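Side-chain contacts in homocysteine S-methyltransferase (PDB 5DMM), which transfers a methyl group from S-methylmethionine, or less efficiently from S-adenosylmethionine, to homocysteine to form methionine, using zinc as cofactor: residues Q64-A69 with E97-A102; S174-L179 with A191-T196; T207-V212 with L239-G244; D279-W284 with A304-R309. All coordinates share one frame; numbering follows the deposited sequence.

How the contacts relate
Following the chain from the N terminus, the four contacts come one after another, and none nests in or crosses another. Contact 1 closes a loop from strand 65-67 to helix 85-109. Contact 2 closes the short connection from helix 173-183 to strand 191-197. Contact 3 joins helices 209-217 and 235-243, and contact 4 joins helices 281-286 and 300-309 at the C-terminal end of the chain. All belong to one TIM-barrel domain. Contacts 1 and 2 meet where Ile-67 packs on Trp-192. Contacts 2 and 3 meet where Phe-195 packs on Val-212, and contacts 3 and 4 where Leu-239 packs on Trp-284. Strand-to-helix packing is thus joined to helix-to-helix packing around the barrel.

Contact 1 (Q64-A69 with E97-A102); sequences QCAITA and ELARKA
Ala-99 sets its CB methyl against two side chains of segment 64-69. The CB of Ala-66 meets the CB of Ala-99 at 4.3 Å. The CG2 methyl of Thr-68 reaches the same Ala-99 CB at 4.2 Å. All three residues are buried. The two segments share no hydrogen bond. The small side chains let the helix backbone come close to the strand: the CA atoms of Thr-68 and Ala-99 are 6.5 Å apart.

Thr-68 has two different ends. With chi1 at 60°, OG1 sits between the backbone N and the carbonyl carbon and hydrogen-bonds to Ser-70 OG and Ser-121 N. CG2, anti to the carbonyl carbon, is turned to the helix. The polar group is therefore satisfied without the helix. Ile-67, between the two contacting residues, points away from helix 85-109 and lines the homocysteine pocket.

On the helix, Glu-97 turns away from the strand. Its OE2 forms a salt bridge with Lys-101 NZ at 3.4 Å, whose hydrogen bond is weak. Val-118 of the neighbouring strand 117-122 also packs on Ala-99.

This is strand-to-helix packing in the TIM barrel, with strand 65-67 inside and helix 85-109 outside. Methyl groups alone make the join, which is sparse and wholly apolar, while the hydroxyl and the charges are directed to other partners.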
loop_
_atom_site.group_PDB
_atom_site.type_symbol
_atom_site.label_atom_id
_atom_site.label_comp_id
_atom_site.label_asym_id
_atom_site.label_seq_id
_atom_site.Cartn_x
_atom_site.Cartn_y
_atom_site.Cartn_z
ATOM N N GLN A 64 -2.499 0.210 12.731
ATOM C CA GLN A 64 -3.311 1.411 12.821
ATOM C C GLN A 64 -3.759 1.870 11.440
ATOM O O GLN A 64 -4.479 2.864 11.310
ATOM C CB GLN A 64 -2.537 2.517 13.543
ATOM C CG GLN A 64 -2.150 2.079 14.949
ATOM C CD GLN A 64 -0.971 2.846 15.501
ATOM O OE1 GLN A 64 0.183 2.539 15.192
ATOM N NE2 GLN A 64 -1.251 3.840 16.329
ATOM N N CYS A 65 -3.330 1.130 10.421
ATOM C CA CYS A 65 -3.755 1.384 9.045
ATOM C C CYS A 65 -3.944 0.073 8.292
ATOM O O CYS A 65 -3.017 -0.736 8.208
ATOM C CB CYS A 65 -2.732 2.266 8.313
ATOM S SG CYS A 65 -3.282 2.794 6.656
ATOM N N ALA A 66 -5.144 -0.141 7.751
ATOM C CA ALA A 66 -5.390 -1.270 6.871
ATOM C C ALA A 66 -5.154 -0.887 5.417
ATOM O O ALA A 66 -5.514 0.212 4.995
ATOM C CB ALA A 66 -6.829 -1.791 7.045
ATOM N N ILE A 67 -4.559 -1.788 4.644
ATOM C CA ILE A 67 -4.407 -1.545 3.207
ATOM C C ILE A 67 -5.400 -2.431 2.463
ATOM O O ILE A 67 -5.393 -3.637 2.644
ATOM C CB ILE A 67 -2.975 -1.819 2.723
ATOM C CG1 ILE A 67 -2.001 -0.916 3.488
ATOM C CG2 ILE A 67 -2.867 -1.586 1.210
ATOM C CD1 ILE A 67 -0.517 -1.163 3.197
ATOM N N THR A 68 -6.247 -1.826 1.633
ATOM C CA THR A 68 -7.357 -2.564 1.005
ATOM C C THR A 68 -6.869 -3.595 -0.009
ATOM O O THR A 68 -5.738 -3.523 -0.503
ATOM C CB THR A 68 -8.345 -1.610 0.311
ATOM O OG1 THR A 68 -7.663 -0.858 -0.706
ATOM C CG2 THR A 68 -8.949 -0.650 1.329
ATOM N N ALA A 69 -7.737 -4.559 -0.319
ATOM C CA ALA A 69 -7.388 -5.628 -1.253
ATOM C C ALA A 69 -7.582 -5.214 -2.711
ATOM O O ALA A 69 -8.216 -5.939 -3.481
ATOM C CB ALA A 69 -8.223 -6.872 -0.948
ATOM N N GLU A 97 -14.927 -0.657 1.771
ATOM C CA GLU A 97 -16.043 -0.872 2.676
ATOM C C GLU A 97 -15.719 -1.953 3.713
ATOM O O GLU A 97 -16.023 -1.794 4.891
ATOM C CB GLU A 97 -17.295 -1.250 1.873
ATOM C CG GLU A 97 -18.550 -1.448 2.690
ATOM C CD GLU A 97 -19.694 -2.004 1.841
ATOM O OE1 GLU A 97 -19.830 -1.587 0.666
ATOM O OE2 GLU A 97 -20.441 -2.880 2.337
ATOM N N LEU A 98 -15.090 -3.040 3.274
ATOM C CA LEU A 98 -14.794 -4.153 4.181
ATOM C C LEU A 98 -13.751 -3.751 5.212
ATOM O O LEU A 98 -13.823 -4.175 6.364
ATOM C CB LEU A 98 -14.315 -5.381 3.410
ATOM C CG LEU A 98 -15.365 -6.046 2.520
ATOM C CD1 LEU A 98 -14.699 -7.044 1.587
ATOM C CD2 LEU A 98 -16.407 -6.749 3.403
ATOM N N ALA A 99 -12.789 -2.924 4.814
ATOM C CA ALA A 99 -11.803 -2.453 5.781
ATOM C C ALA A 99 -12.452 -1.477 6.763
ATOM O O ALA A 99 -12.131 -1.471 7.958
ATOM C CB ALA A 99 -10.598 -1.789 5.069
ATOM N N ARG A 100 -13.358 -0.641 6.263
ATOM C CA ARG A 100 -14.047 0.307 7.133
ATOM C C ARG A 100 -14.948 -0.444 8.119
ATOM O O ARG A 100 -15.069 -0.048 9.280
ATOM C CB ARG A 100 -14.859 1.311 6.306
ATOM C CG ARG A 100 -14.000 2.227 5.425
ATOM C CD ARG A 100 -14.878 3.166 4.616
ATOM N NE ARG A 100 -15.647 4.023 5.507
ATOM C CZ ARG A 100 -16.744 4.690 5.167
ATOM N NH1 ARG A 100 -17.234 4.600 3.936
ATOM N NH2 ARG A 100 -17.356 5.447 6.070
ATOM N N LYS A 101 -15.569 -1.527 7.652
ATOM C CA LYS A 101 -16.401 -2.360 8.523
ATOM C C LYS A 101 -15.568 -3.003 9.624
ATOM O O LYS A 101 -16.014 -3.084 10.764
ATOM C CB LYS A 101 -17.126 -3.450 7.726
ATOM C CG LYS A 101 -18.194 -2.942 6.754
ATOM C CD LYS A 101 -19.445 -2.467 7.463
ATOM C CE LYS A 101 -20.571 -2.184 6.468
ATOM N NZ LYS A 101 -20.922 -3.382 5.646
ATOM N N ALA A 102 -14.362 -3.461 9.283
ATOM C CA ALA A 102 -13.462 -4.033 10.283
ATOM C C ALA A 102 -13.025 -2.988 11.319
ATOM O O ALA A 102 -12.869 -3.299 12.503
ATOM C CB ALA A 102 -12.240 -4.654 9.616
#

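Contact 2 (S174-L179 with A191-T196)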
loop_
_atom_site.group_PDB
_atom_site.type_symbol
_atom_site.label_atom_id
_atom_site.label_comp_id
_atom_site.label_asym_id
_atom_site.label_seq_id
_atom_site.Cartn_x
_atom_site.Cartn_y
_atom_site.Cartn_z
ATOM N N SER A 174 8.188 7.137 -14.954
ATOM C CA SER A 174 7.216 7.853 -15.776
ATOM C C SER A 174 5.805 7.606 -15.237
ATOM O O SER A 174 4.970 8.507 -15.239
ATOM C CB SER A 174 7.326 7.449 -17.255
ATOM O OG SER A 174 6.872 6.125 -17.479
ATOM N N GLU A 175 5.552 6.401 -14.730
ATOM C CA GLU A 175 4.250 6.105 -14.128
ATOM C C GLU A 175 4.079 6.858 -12.797
ATOM O O GLU A 175 2.999 7.353 -12.482
ATOM C CB GLU A 175 4.082 4.596 -13.928
ATOM C CG GLU A 175 2.832 4.205 -13.143
ATOM C CD GLU A 175 2.700 2.706 -12.955
ATOM O OE1 GLU A 175 3.734 1.997 -12.935
ATOM O OE2 GLU A 175 1.551 2.234 -12.833
ATOM N N ILE A 176 5.156 6.972 -12.027
ATOM C CA ILE A 176 5.108 7.735 -10.786
ATOM C C ILE A 176 4.724 9.193 -11.067
ATOM O O ILE A 176 3.888 9.766 -10.362
ATOM C CB ILE A 176 6.456 7.647 -10.030
ATOM C CG1 ILE A 176 6.601 6.241 -9.412
ATOM C CG2 ILE A 176 6.532 8.726 -8.960
ATOM C CD1 ILE A 176 8.015 5.902 -8.955
ATOM N N GLU A 177 5.313 9.787 -12.106
ATOM C CA GLU A 177 4.962 11.149 -12.519
ATOM C C GLU A 177 3.489 11.271 -12.899
ATOM O O GLU A 177 2.790 12.181 -12.455
ATOM C CB GLU A 177 5.813 11.592 -13.711
ATOM C CG GLU A 177 7.304 11.464 -13.518
ATOM C CD GLU A 177 8.076 11.669 -14.810
ATOM O OE1 GLU A 177 7.511 12.247 -15.769
ATOM O OE2 GLU A 177 9.252 11.248 -14.866
ATOM N N ALA A 178 3.039 10.350 -13.742
ATOM C CA ALA A 178 1.646 10.309 -14.198
ATOM C C ALA A 178 0.683 10.216 -13.022
ATOM O O ALA A 178 -0.342 10.912 -12.969
ATOM C CB ALA A 178 1.432 9.135 -15.145
ATOM N N LEU A 179 1.033 9.374 -12.059
ATOM C CA LEU A 179 0.229 9.187 -10.856
ATOM C C LEU A 179 0.204 10.431 -9.952
ATOM O O LEU A 179 -0.842 10.783 -9.413
ATOM C CB LEU A 179 0.758 7.975 -10.075
ATOM C CG LEU A 179 -0.176 7.108 -9.238
ATOM C CD1 LEU A 179 -1.400 6.704 -10.018
ATOM C CD2 LEU A 179 0.570 5.853 -8.755
ATOM N N ALA A 191 -1.717 10.748 -0.310
ATOM C CA ALA A 191 -1.134 9.448 -0.655
ATOM C C ALA A 191 0.275 9.261 -0.107
ATOM O O ALA A 191 0.990 10.245 0.121
ATOM C CB ALA A 191 -1.107 9.270 -2.175
ATOM N N TRP A 192 0.674 8.005 0.088
ATOM C CA TRP A 192 2.094 7.693 0.156
ATOM C C TRP A 192 2.466 7.020 -1.151
ATOM O O TRP A 192 1.616 6.448 -1.830
ATOM C CB TRP A 192 2.470 6.832 1.389
ATOM C CG TRP A 192 2.142 5.333 1.412
ATOM C CD1 TRP A 192 2.683 4.347 0.627
ATOM C CD2 TRP A 192 1.267 4.665 2.339
ATOM N NE1 TRP A 192 2.171 3.112 0.991
ATOM C CE2 TRP A 192 1.308 3.283 2.039
ATOM C CE3 TRP A 192 0.451 5.103 3.389
ATOM C CZ2 TRP A 192 0.566 2.338 2.760
ATOM C CZ3 TRP A 192 -0.278 4.163 4.103
ATOM C CH2 TRP A 192 -0.221 2.801 3.784
ATOM N N PHE A 193 3.726 7.175 -1.531
ATOM C CA PHE A 193 4.300 6.512 -2.691
ATOM C C PHE A 193 5.419 5.606 -2.205
ATOM O O PHE A 193 6.392 6.079 -1.597
ATOM C CB PHE A 193 4.852 7.531 -3.703
ATOM C CG PHE A 193 3.808 8.125 -4.627
ATOM C CD1 PHE A 193 2.639 8.685 -4.123
ATOM C CD2 PHE A 193 4.017 8.160 -5.997
ATOM C CE1 PHE A 193 1.676 9.244 -4.983
ATOM C CE2 PHE A 193 3.062 8.723 -6.864
ATOM C CZ PHE A 193 1.894 9.264 -6.353
ATOM N N SER A 194 5.272 4.314 -2.460
ATOM C CA SER A 194 6.275 3.345 -2.056
ATOM C C SER A 194 6.791 2.588 -3.277
ATOM O O SER A 194 6.012 2.230 -4.162
ATOM C CB SER A 194 5.694 2.397 -1.013
ATOM O OG SER A 194 6.651 1.418 -0.642
ATOM N N PHE A 195 8.103 2.347 -3.300
ATOM C CA PHE A 195 8.835 1.919 -4.494
ATOM C C PHE A 195 9.483 0.547 -4.369
ATOM O O PHE A 195 9.838 0.119 -3.262
ATOM C CB PHE A 195 9.945 2.935 -4.817
ATOM C CG PHE A 195 9.513 4.360 -4.674
ATOM C CD1 PHE A 195 8.514 4.873 -5.486
ATOM C CD2 PHE A 195 10.094 5.180 -3.727
ATOM C CE1 PHE A 195 8.102 6.182 -5.355
ATOM C CE2 PHE A 195 9.686 6.499 -3.591
ATOM C CZ PHE A 195 8.687 6.996 -4.405
ATOM N N THR A 196 9.669 -0.125 -5.508
ATOM C CA THR A 196 10.604 -1.252 -5.573
ATOM C C THR A 196 11.921 -0.760 -6.175
ATOM O O THR A 196 11.947 0.219 -6.936
ATOM C CB THR A 196 10.073 -2.445 -6.397
ATOM O OG1 THR A 196 9.856 -2.047 -7.755
ATOM C CG2 THR A 196 8.792 -2.976 -5.790
#
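Ile-176 and Phe-195 form a tight part of this contact. The Ile-176 CD1 methyl meets Phe-195 CE1 at 3.6 Å, and the two side chains lie nearly perpendicular. The Phe-193 O atom lies 3.7 Å above one face of the Phe-195 ring, displaced toward the rim. Leu-216 of helix 209-217 packs on both Ile-176 and Phe-195.

The other branch of Ile-176 serves Phe-193. CG2 is anti to the backbone N and lies 3.9 Å from Phe-193 CD2. The two side chains run alongside each other, pointing opposite ways. The backbone also takes part: Ile-176 O sits at the ring edge, near its plane, 3.7 Å from Phe-193 CE2.

Leu-179 stands slightly farther off than Ile-176 CD1: its CB is 4.0 Å from Phe-193 CE2, and the two side chains meet at a slant. The solvent side is on the far surface of the helix. There Glu-177 points away from the strand; it and Ser-174 are partly exposed. Glu-175 is buried, but its carboxylate hydrogen-bonds to Tyr-139 OH, His-150 NE2 and the backbone N of Tyr-125.

Helix 174-179 runs antiparallel to strand 191-195, at 177°, with the axes 11.1 Å apart. They are the second and third elements of a right-handed beta-alpha-beta unit of the TIM barrel. No hydrogen bond crosses between the segments. The chemistry implies a helix seated on the sheet by aliphatic groups against two phenyl rings, with a carbonyl oxygen at one ring's edge.

Contact 3 (T207-V212 with L239-G244); sequences TPLRDV and LQHLHG
Leu-209 packs its side chain against His-241 and Leu-242, but the segment begins two residues earlier. Thr-207 OG1 hydrogen-bonds to Asp-205 OD1, and the residue packs on Phe-173 of helix 173-183. Pro-208 follows at the N-cap position of helix 209-217. Its carbonyl O accepts a backbone bond from Asp-211 N at 3.0 Å.

Leu-209 carries the contact. Its CB approaches the His-241 ring at the edge, near the ring plane, 4.1 Å from CD2. Its CD1 is as close to the same CD2, so the leucine meets one corner of the imidazole with two carbons. CD1 also meets Leu-242 CD2 at 4.2 Å, where the two leucine side chains stand roughly square to each other. His-241 reaches over because its CG is anti to the backbone N, with chi1 at -176°.

Arg-210 adds a water-mediated link. Its backbone N donates to a water at 3.0 Å. The same water lies in the plane of the His-241 ring, 2.8 Å from NE2. It bridges the first turn of one helix to the side chain of the other. Pro-208 CB lies 3.8 Å above the plane of the Arg-210 guanidinium, over its centre.

Val-212 ends the segment and packs on Phe-173 of helix 173-183. Leu-209 packs on Leu-197 of strand 191-197, and Leu-242 on Leu-250 of strand 250-253. Two successive outer helices thus pack side by side over the strands, as is typical of the TIM-barrel fold.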
loop_
_atom_site.group_PDB
_atom_site.type_symbol
_atom_site.label_atom_id
_atom_site.label_comp_id
_atom_site.label_asym_id
_atom_site.label_seq_id
_atom_site.Cartn_x
_atom_site.Cartn_y
_atom_site.Cartn_z
ATOM N N THR A 207 16.080 4.661 -12.367
ATOM C CA THR A 207 16.068 6.065 -11.956
ATOM C C THR A 207 16.727 6.275 -10.592
ATOM O O THR A 207 16.390 5.603 -9.629
ATOM C CB THR A 207 14.618 6.615 -11.896
ATOM O OG1 THR A 207 13.941 6.330 -13.123
ATOM C CG2 THR A 207 14.619 8.125 -11.658
ATOM N N PRO A 208 17.666 7.223 -10.504
ATOM C CA PRO A 208 18.214 7.584 -9.193
ATOM C C PRO A 208 17.108 8.043 -8.237
ATOM O O PRO A 208 16.243 8.816 -8.636
ATOM C CB PRO A 208 19.176 8.740 -9.521
ATOM C CG PRO A 208 19.549 8.511 -10.961
ATOM C CD PRO A 208 18.287 7.998 -11.596
ATOM N N LEU A 209 17.133 7.575 -6.994
ATOM C CA LEU A 209 16.094 7.958 -6.047
ATOM C C LEU A 209 16.060 9.462 -5.778
ATOM O O LEU A 209 15.001 9.999 -5.467
ATOM C CB LEU A 209 16.256 7.187 -4.737
ATOM C CG LEU A 209 15.785 5.732 -4.800
ATOM C CD1 LEU A 209 16.193 4.982 -3.531
ATOM C CD2 LEU A 209 14.273 5.694 -4.996
ATOM N N ARG A 210 17.201 10.150 -5.904
ATOM C CA ARG A 210 17.207 11.597 -5.730
ATOM C C ARG A 210 16.239 12.257 -6.722
ATOM O O ARG A 210 15.578 13.240 -6.391
ATOM C CB ARG A 210 18.637 12.168 -5.882
ATOM C CG ARG A 210 19.183 12.178 -7.305
ATOM C CD ARG A 210 20.615 12.747 -7.374
ATOM N NE ARG A 210 21.583 11.654 -7.355
ATOM C CZ ARG A 210 22.123 11.117 -8.443
ATOM N NH1 ARG A 210 22.978 10.109 -8.332
ATOM N NH2 ARG A 210 21.814 11.597 -9.638
ATOM N N ASP A 211 16.131 11.697 -7.926
ATOM C CA ASP A 211 15.235 12.242 -8.942
ATOM C C ASP A 211 13.766 11.971 -8.610
ATOM O O ASP A 211 12.893 12.797 -8.906
ATOM C CB ASP A 211 15.566 11.669 -10.325
ATOM C CG ASP A 211 16.946 12.079 -10.810
ATOM O OD1 ASP A 211 17.432 13.130 -10.358
ATOM O OD2 ASP A 211 17.538 11.360 -11.640
ATOM N N VAL A 212 13.498 10.819 -8.002
ATOM C CA VAL A 212 12.129 10.463 -7.627
ATOM C C VAL A 212 11.667 11.372 -6.500
ATOM O O VAL A 212 10.575 11.931 -6.548
ATOM C CB VAL A 212 12.016 8.992 -7.197
ATOM C CG1 VAL A 212 10.560 8.644 -6.868
ATOM C CG2 VAL A 212 12.546 8.074 -8.302
ATOM N N LEU A 239 16.518 2.902 3.099
ATOM C CA LEU A 239 15.936 3.918 3.970
ATOM C C LEU A 239 16.959 4.969 4.345
ATOM O O LEU A 239 16.648 6.156 4.372
ATOM C CB LEU A 239 15.358 3.303 5.243
ATOM C CG LEU A 239 14.050 2.524 5.121
ATOM C CD1 LEU A 239 13.669 1.888 6.467
ATOM C CD2 LEU A 239 12.934 3.437 4.607
ATOM N N GLN A 240 18.174 4.533 4.662
ATOM C CA GLN A 240 19.221 5.485 5.043
ATOM C C GLN A 240 19.490 6.462 3.905
ATOM O O GLN A 240 19.731 7.642 4.149
ATOM C CB GLN A 240 20.502 4.751 5.456
ATOM C CG GLN A 240 20.405 4.129 6.828
ATOM C CD GLN A 240 21.544 3.172 7.141
ATOM O OE1 GLN A 240 22.255 2.709 6.243
ATOM N NE2 GLN A 240 21.719 2.864 8.427
ATOM N N HIS A 241 19.422 5.983 2.665
ATOM C CA HIS A 241 19.628 6.864 1.520
ATOM C C HIS A 241 18.478 7.875 1.394
ATOM O O HIS A 241 18.715 9.077 1.232
ATOM C CB HIS A 241 19.789 6.045 0.236
ATOM C CG HIS A 241 20.102 6.869 -0.981
ATOM N ND1 HIS A 241 21.291 7.552 -1.137
ATOM C CD2 HIS A 241 19.378 7.118 -2.099
ATOM C CE1 HIS A 241 21.284 8.186 -2.298
ATOM N NE2 HIS A 241 20.136 7.937 -2.903
ATOM N N LEU A 242 17.236 7.394 1.486
ATOM C CA LEU A 242 16.075 8.284 1.474
ATOM C C LEU A 242 16.121 9.297 2.621
ATOM O O LEU A 242 15.746 10.446 2.453
ATOM C CB LEU A 242 14.778 7.470 1.544
ATOM C CG LEU A 242 14.464 6.624 0.312
ATOM C CD1 LEU A 242 13.258 5.734 0.577
ATOM C CD2 LEU A 242 14.188 7.535 -0.896
ATOM N N HIS A 243 16.607 8.860 3.778
ATOM C CA HIS A 243 16.745 9.689 4.977
ATOM C C HIS A 243 17.609 10.942 4.741
ATOM O O HIS A 243 17.415 11.971 5.390
ATOM C CB HIS A 243 17.336 8.825 6.101
ATOM C CG HIS A 243 17.410 9.494 7.441
ATOM N ND1 HIS A 243 16.387 10.259 7.959
ATOM C CD2 HIS A 243 18.391 9.499 8.379
ATOM C CE1 HIS A 243 16.727 10.699 9.156
ATOM N NE2 HIS A 243 17.940 10.253 9.436
ATOM N N GLY A 244 18.543 10.846 3.801
ATOM C CA GLY A 244 19.412 11.965 3.468
ATOM C C GLY A 244 18.812 12.880 2.412
ATOM O O GLY A 244 19.383 13.934 2.103
HETATM O O HOH W 1 19.964 8.978 -5.543
#

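Contact 4 (D279-W284 with A304-R309); sequences DYLPQW and AALKAR
Two consecutive helices of the TIM-barrel shell meet here, helix 281-286 and the C-terminal helix 300-309. Strand 289-292 lies between them in sequence. Its Ile-292 touches both Leu-281 and Leu-306, so the buried part of the contact rests on the barrel wall.

Leu-281 is the main apolar group. Its CG is anti to the backbone N (chi1 175°), and with chi2 at 44° CD2 comes to lie between Leu-306 and Arg-309. CD2 lies 3.6 Å from Leu-306 O. It meets Leu-306 CD2 at 4.3 Å and Arg-309 CB at 4.0 Å. Leu-306 also packs on Leu-18 of strand 17-18.

The exposed side of the contact is charged. Asp-279 starts out away from the other helix, but its carboxylate comes back to meet Arg-309. The arginine chain is extended from CG to NE, and Ala-305 O lies in the guanidinium plane, at its edge. Carboxylate and guanidinium planes are 62° apart, so the groups do not lie flat together. One carboxylate oxygen makes the salt bridge, with Asp-279 OD1 3.1 Å from Arg-309 NH2. Arg-309 NE is merely close to the same Asp-279 OD1, at 3.3 Å.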
loop_
_atom_site.group_PDB
_atom_site.type_symbol
_atom_site.label_atom_id
_atom_site.label_comp_id
_atom_site.label_asym_id
_atom_site.label_seq_id
_atom_site.Cartn_x
_atom_site.Cartn_y
_atom_site.Cartn_z
ATOM N N ASP A 279 12.785 -7.149 14.424
ATOM C CA ASP A 279 14.119 -6.850 14.968
ATOM C C ASP A 279 14.741 -5.604 14.347
ATOM O O ASP A 279 15.663 -5.013 14.918
ATOM C CB ASP A 279 15.069 -8.033 14.768
ATOM C CG ASP A 279 14.726 -9.215 15.653
ATOM O OD1 ASP A 279 14.018 -9.018 16.664
ATOM O OD2 ASP A 279 15.163 -10.337 15.337
ATOM N N TYR A 280 14.240 -5.215 13.176
ATOM C CA TYR A 280 14.769 -4.069 12.439
ATOM C C TYR A 280 14.198 -2.723 12.864
ATOM O O TYR A 280 14.669 -1.678 12.414
ATOM C CB TYR A 280 14.505 -4.252 10.946
ATOM C CG TYR A 280 15.394 -5.266 10.281
ATOM C CD1 TYR A 280 16.506 -4.863 9.556
ATOM C CD2 TYR A 280 15.123 -6.632 10.374
ATOM C CE1 TYR A 280 17.322 -5.781 8.945
ATOM C CE2 TYR A 280 15.935 -7.557 9.768
ATOM C CZ TYR A 280 17.035 -7.126 9.052
ATOM O OH TYR A 280 17.859 -8.043 8.443
ATOM N N LEU A 281 13.177 -2.738 13.712
ATOM C CA LEU A 281 12.463 -1.517 14.052
ATOM C C LEU A 281 13.388 -0.375 14.543
ATOM O O LEU A 281 13.238 0.767 14.097
ATOM C CB LEU A 281 11.374 -1.831 15.080
ATOM C CG LEU A 281 10.546 -0.700 15.694
ATOM C CD1 LEU A 281 10.108 0.305 14.659
ATOM C CD2 LEU A 281 9.328 -1.287 16.389
ATOM N N PRO A 282 14.354 -0.667 15.434
ATOM C CA PRO A 282 15.227 0.456 15.819
ATOM C C PRO A 282 16.077 1.034 14.673
ATOM O O PRO A 282 16.179 2.261 14.599
ATOM C CB PRO A 282 16.125 -0.153 16.909
ATOM C CG PRO A 282 15.340 -1.282 17.447
ATOM C CD PRO A 282 14.578 -1.850 16.285
ATOM N N GLN A 283 16.675 0.201 13.820
ATOM C CA GLN A 283 17.442 0.699 12.677
ATOM C C GLN A 283 16.555 1.535 11.764
ATOM O O GLN A 283 16.956 2.590 11.282
ATOM C CB GLN A 283 18.013 -0.423 11.816
ATOM C CG GLN A 283 19.134 -1.248 12.357
ATOM C CD GLN A 283 19.234 -2.546 11.577
ATOM O OE1 GLN A 283 19.253 -2.541 10.339
ATOM N NE2 GLN A 283 19.241 -3.668 12.293
ATOM N N TRP A 284 15.362 1.016 11.495
ATOM C CA TRP A 284 14.436 1.690 10.582
ATOM C C TRP A 284 13.986 3.029 11.124
ATOM O O TRP A 284 13.973 4.024 10.393
ATOM C CB TRP A 284 13.213 0.807 10.315
ATOM C CG TRP A 284 13.516 -0.385 9.501
ATOM C CD1 TRP A 284 14.655 -0.628 8.783
ATOM C CD2 TRP A 284 12.664 -1.513 9.298
ATOM N NE1 TRP A 284 14.562 -1.844 8.151
ATOM C CE2 TRP A 284 13.348 -2.406 8.448
ATOM C CE3 TRP A 284 11.389 -1.857 9.761
ATOM C CZ2 TRP A 284 12.805 -3.637 8.060
ATOM C CZ3 TRP A 284 10.850 -3.081 9.379
ATOM C CH2 TRP A 284 11.556 -3.952 8.534
ATOM N N ALA A 304 2.158 -8.008 15.350
ATOM C CA ALA A 304 2.166 -8.184 16.802
ATOM C C ALA A 304 3.579 -8.017 17.364
ATOM O O ALA A 304 3.788 -7.358 18.390
ATOM C CB ALA A 304 1.600 -9.554 17.165
ATOM N N ALA A 305 4.561 -8.585 16.677
ATOM C CA ALA A 305 5.951 -8.419 17.099
ATOM C C ALA A 305 6.402 -6.954 17.028
ATOM O O ALA A 305 7.122 -6.480 17.903
ATOM C CB ALA A 305 6.872 -9.292 16.256
ATOM N N LEU A 306 5.978 -6.235 15.994
ATOM C CA LEU A 306 6.362 -4.827 15.853
ATOM C C LEU A 306 5.751 -4.006 16.967
ATOM O O LEU A 306 6.396 -3.111 17.530
ATOM C CB LEU A 306 5.924 -4.270 14.490
ATOM C CG LEU A 306 6.765 -4.682 13.276
ATOM C CD1 LEU A 306 6.027 -4.389 11.994
ATOM C CD2 LEU A 306 8.092 -3.938 13.286
ATOM N N LYS A 307 4.509 -4.332 17.293
ATOM C CA LYS A 307 3.754 -3.632 18.322
ATOM C C LYS A 307 4.452 -3.769 19.677
ATOM O O LYS A 307 4.594 -2.794 20.419
ATOM C CB LYS A 307 2.325 -4.182 18.373
ATOM C CG LYS A 307 1.417 -3.581 19.436
ATOM C CD LYS A 307 1.149 -2.116 19.160
ATOM C CE LYS A 307 0.164 -1.528 20.156
ATOM N NZ LYS A 307 -0.061 -0.075 19.890
ATOM N N ALA A 308 4.917 -4.981 19.966
ATOM C CA ALA A 308 5.596 -5.269 21.223
ATOM C C ALA A 308 6.930 -4.537 21.318
ATOM O O ALA A 308 7.326 -4.116 22.401
ATOM C CB ALA A 308 5.802 -6.764 21.381
ATOM N N ARG A 309 7.610 -4.375 20.187
ATOM C CA ARG A 309 8.920 -3.718 20.176
ATOM C C ARG A 309 8.821 -2.201 20.108
ATOM O O ARG A 309 9.820 -1.504 20.247
ATOM C CB ARG A 309 9.769 -4.243 19.014
ATOM C CG ARG A 309 10.329 -5.636 19.289
ATOM C CD ARG A 309 10.954 -6.266 18.054
ATOM N NE ARG A 309 11.663 -7.511 18.352
ATOM C CZ ARG A 309 11.079 -8.698 18.494
ATOM N NH1 ARG A 309 9.760 -8.814 18.380
ATOM N NH2 ARG A 309 11.816 -9.771 18.761
#